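Local coordinates for DNA translocase coupling protein (Clostridium perfringens, PDB 6O1X) that binds ATP and probably DNA, and is thought to drive DNA translocation during plasmid conjugation as a membrane-associated coupling protein of the FtsK/SpoIIIE family, at residues 226-231 and 271-276. Numbering follows the deposited sequence.
Sequences LKRIIV and GINLCI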
ATOM      1  N   LEU A 226      -8.517  22.624  15.850  1.00 49.10           N
ATOM      2  CA  LEU A 226      -8.621  21.173  15.879  1.00 45.68           C
ATOM      3  C   LEU A 226      -7.361  20.599  15.225  1.00 44.13           C
ATOM      4  O   LEU A 226      -6.891  21.097  14.198  1.00 42.12           O
ATOM      5  CB  LEU A 226      -9.887  20.686  15.147  1.00 45.14           C
ATOM      6  CG  LEU A 226     -11.266  21.130  15.740  1.00 48.08           C
ATOM      7  CD1 LEU A 226     -12.378  20.965  14.707  1.00 48.36           C
ATOM      8  CD2 LEU A 226     -11.616  20.362  16.989  1.00 43.17           C
ATOM      9  N   LYS A 227      -6.775  19.597  15.860  1.00 38.52           N
ATOM     10  CA  LYS A 227      -5.586  18.974  15.324  1.00 37.11           C
ATOM     11  C   LYS A 227      -5.981  17.717  14.559  1.00 39.46           C
ATOM     12  O   LYS A 227      -6.975  17.075  14.911  1.00 39.29           O
ATOM     13  CB  LYS A 227      -4.595  18.650  16.455  1.00 39.03           C
ATOM     14  CG  LYS A 227      -3.817  19.852  16.973  1.00 49.53           C
ATOM     15  CD  LYS A 227      -2.707  19.424  17.935  1.00 65.92           C
ATOM     16  CE  LYS A 227      -1.619  20.466  18.107  1.00 82.21           C
ATOM     17  NZ  LYS A 227      -0.678  20.518  16.947  1.00 89.76           N
ATOM     18  N   ARG A 228      -5.213  17.358  13.518  1.00 34.09           N
ATOM     19  CA  ARG A 228      -5.454  16.115  12.779  1.00 32.87           C
ATOM     20  C   ARG A 228      -5.170  14.950  13.739  1.00 34.71           C
ATOM     21  O   ARG A 228      -4.166  14.954  14.465  1.00 32.42           O
ATOM     22  CB  ARG A 228      -4.529  15.998  11.529  1.00 29.81           C
ATOM     23  CG  ARG A 228      -4.766  14.696  10.714  1.00 29.71           C
ATOM     24  CD  ARG A 228      -4.072  14.629   9.344  1.00 27.00           C
ATOM     25  NE  ARG A 228      -4.365  15.808   8.522  1.00 27.23           N
ATOM     26  CZ  ARG A 228      -5.434  15.942   7.741  1.00 45.83           C
ATOM     27  NH1 ARG A 228      -6.321  14.957   7.640  1.00 31.12           N
ATOM     28  NH2 ARG A 228      -5.643  17.080   7.082  1.00 29.73           N
ATOM     29  N   ILE A 229      -6.044  13.955  13.726  1.00 32.75           N
ATOM     30  CA  ILE A 229      -5.860  12.750  14.535  1.00 32.21           C
ATOM     31  C   ILE A 229      -5.513  11.607  13.591  1.00 37.42           C
ATOM     32  O   ILE A 229      -6.270  11.312  12.670  1.00 36.56           O
ATOM     33  CB  ILE A 229      -7.085  12.455  15.467  1.00 34.44           C
ATOM     34  CG1 ILE A 229      -7.265  13.597  16.524  1.00 32.62           C
ATOM     35  CG2 ILE A 229      -6.949  11.060  16.143  1.00 35.38           C
ATOM     36  CD1 ILE A 229      -8.436  13.496  17.422  1.00 29.86           C
ATOM     37  N   ILE A 230      -4.346  11.006  13.793  1.00 35.49           N
ATOM     38  CA  ILE A 230      -3.911   9.859  13.005  1.00 35.16           C
ATOM     39  C   ILE A 230      -4.021   8.586  13.857  1.00 37.46           C
ATOM     40  O   ILE A 230      -3.447   8.508  14.940  1.00 37.44           O
ATOM     41  CB  ILE A 230      -2.521  10.029  12.272  1.00 37.65           C
ATOM     42  CG1 ILE A 230      -2.100   8.728  11.538  1.00 37.96           C
ATOM     43  CG2 ILE A 230      -1.394  10.429  13.228  1.00 38.48           C
ATOM     44  CD1 ILE A 230      -3.051   8.134  10.551  1.00 40.71           C
ATOM     45  N   VAL A 231      -4.758   7.591  13.345  1.00 33.40           N
ATOM     46  CA  VAL A 231      -4.991   6.290  14.001  1.00 32.25           C
ATOM     47  C   VAL A 231      -4.347   5.149  13.192  1.00 34.87           C
ATOM     48  O   VAL A 231      -4.780   4.842  12.074  1.00 34.03           O
ATOM     49  CB  VAL A 231      -6.502   6.016  14.258  1.00 34.59           C
ATOM     50  CG1 VAL A 231      -6.679   4.854  15.244  1.00 33.79           C
ATOM     51  CG2 VAL A 231      -7.213   7.272  14.745  1.00 33.43           C
ATOM     52  N   GLY A 271     -10.693  15.481   9.700  1.00 34.54           N
ATOM     53  CA  GLY A 271      -9.283  15.266   9.988  1.00 32.35           C
ATOM     54  C   GLY A 271      -8.996  14.137  10.956  1.00 34.03           C
ATOM     55  O   GLY A 271      -8.122  14.282  11.819  1.00 34.44           O
ATOM     56  N   ILE A 272      -9.739  13.016  10.851  1.00 28.25           N
ATOM     57  CA  ILE A 272      -9.509  11.801  11.654  1.00 27.69           C
ATOM     58  C   ILE A 272      -9.236  10.677  10.651  1.00 34.68           C
ATOM     59  O   ILE A 272     -10.156  10.169  10.016  1.00 36.62           O
ATOM     60  CB  ILE A 272     -10.617  11.481  12.694  1.00 29.69           C
ATOM     61  CG1 ILE A 272     -10.719  12.619  13.742  1.00 29.89           C
ATOM     62  CG2 ILE A 272     -10.316  10.129  13.403  1.00 29.23           C
ATOM     63  CD1 ILE A 272     -12.067  12.794  14.356  1.00 37.50           C
ATOM     64  N   ASN A 273      -7.962  10.365  10.456  1.00 31.20           N
ATOM     65  CA  ASN A 273      -7.451   9.426   9.463  1.00 31.33           C
ATOM     66  C   ASN A 273      -7.103   8.086  10.023  1.00 36.57           C
ATOM     67  O   ASN A 273      -6.462   8.004  11.056  1.00 37.36           O
ATOM     68  CB  ASN A 273      -6.240  10.045   8.739  1.00 29.55           C
ATOM     69  CG  ASN A 273      -6.559  11.447   8.235  1.00 44.65           C
ATOM     70  OD1 ASN A 273      -6.147  12.456   8.802  1.00 38.98           O
ATOM     71  ND2 ASN A 273      -7.352  11.544   7.202  1.00 26.47           N
ATOM     72  N   LEU A 274      -7.511   7.032   9.322  1.00 34.95           N
ATOM     73  CA  LEU A 274      -7.265   5.641   9.678  1.00 35.18           C
ATOM     74  C   LEU A 274      -6.248   5.052   8.731  1.00 40.75           C
ATOM     75  O   LEU A 274      -6.438   5.078   7.514  1.00 39.71           O
ATOM     76  CB  LEU A 274      -8.561   4.806   9.578  1.00 35.58           C
ATOM     77  CG  LEU A 274      -9.793   5.193  10.430  1.00 41.46           C
ATOM     78  CD1 LEU A 274     -10.888   4.196  10.218  1.00 42.21           C
ATOM     79  CD2 LEU A 274      -9.479   5.174  11.919  1.00 45.25           C
ATOM     80  N   CYS A 275      -5.171   4.511   9.297  1.00 39.95           N
ATOM     81  CA  CYS A 275      -4.136   3.808   8.564  1.00 40.63           C
ATOM     82  C   CYS A 275      -4.133   2.412   9.081  1.00 39.52           C
ATOM     83  O   CYS A 275      -3.742   2.162  10.213  1.00 38.12           O
ATOM     84  CB  CYS A 275      -2.785   4.496   8.704  1.00 42.73           C
ATOM     85  SG  CYS A 275      -2.753   6.139   7.945  1.00 48.27           S
ATOM     86  N   ILE A 276      -4.670   1.509   8.271  1.00 35.43           N
ATOM     87  CA  ILE A 276      -4.885   0.119   8.647  1.00 34.84           C
ATOM     88  C   ILE A 276      -3.930  -0.856   7.997  1.00 39.01           C
ATOM     89  O   ILE A 276      -3.785  -0.845   6.776  1.00 40.23           O
ATOM     90  CB  ILE A 276      -6.363  -0.237   8.349  1.00 37.81           C
ATOM     91  CG1 ILE A 276      -7.335   0.807   8.981  1.00 37.20           C
ATOM     92  CG2 ILE A 276      -6.686  -1.643   8.865  1.00 40.42           C
ATOM     93  CD1 ILE A 276      -8.746   0.953   8.297  1.00 41.50           C
TER
HETATM   94  O   HOH W   1      -8.864  14.103   6.384  1.00 36.73           O
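Residues I229 to V231 pair in parallel with I272 to L274, the axes of the two strands 4.8 Å apart and turned by 19°, and the amides of I229, N273, V231 and C275 bond in alternation to the carbonyls of G271, I229, N273 and V231. At the N-terminal end a side-chain bond joins the backbone ones. R228 NH1 gives a nearly straight bond to a lone pair of N273 OD1 at 2.8 Å, the oxygen lying at the guanidinium edge and the two flat groups only 28° from coplanar. The extended start of the R228 chain, CG opposite the backbone N, carries CG and CD past OD1 of N273, and the bend at chi3 (-52°) then turns the guanidinium so that NH1 meets the same oxygen. One water accepts from both R228 NH1 and N273 ND2, closing a small polar ring. On the face of N273, I230 CD1 meets C275 SG; on the face of I229 and I272, which pack together, V231 and L274 lie side by side, V231 CB 3.9 Å from L274 CD2. Beyond the pair, R228 NH2 forms a salt bridge with E109 and a hydrogen bond with N127, while N273 ND2 bonds to P130 O. The arrangement is the parallel core of a P-loop NTPase sheet: strands 159-163 and 131-135 flank the pair, helix 142-155, which follows the P-loop, packs on I230 and C275, and helix 185-209 packs on I229, V231 and I272.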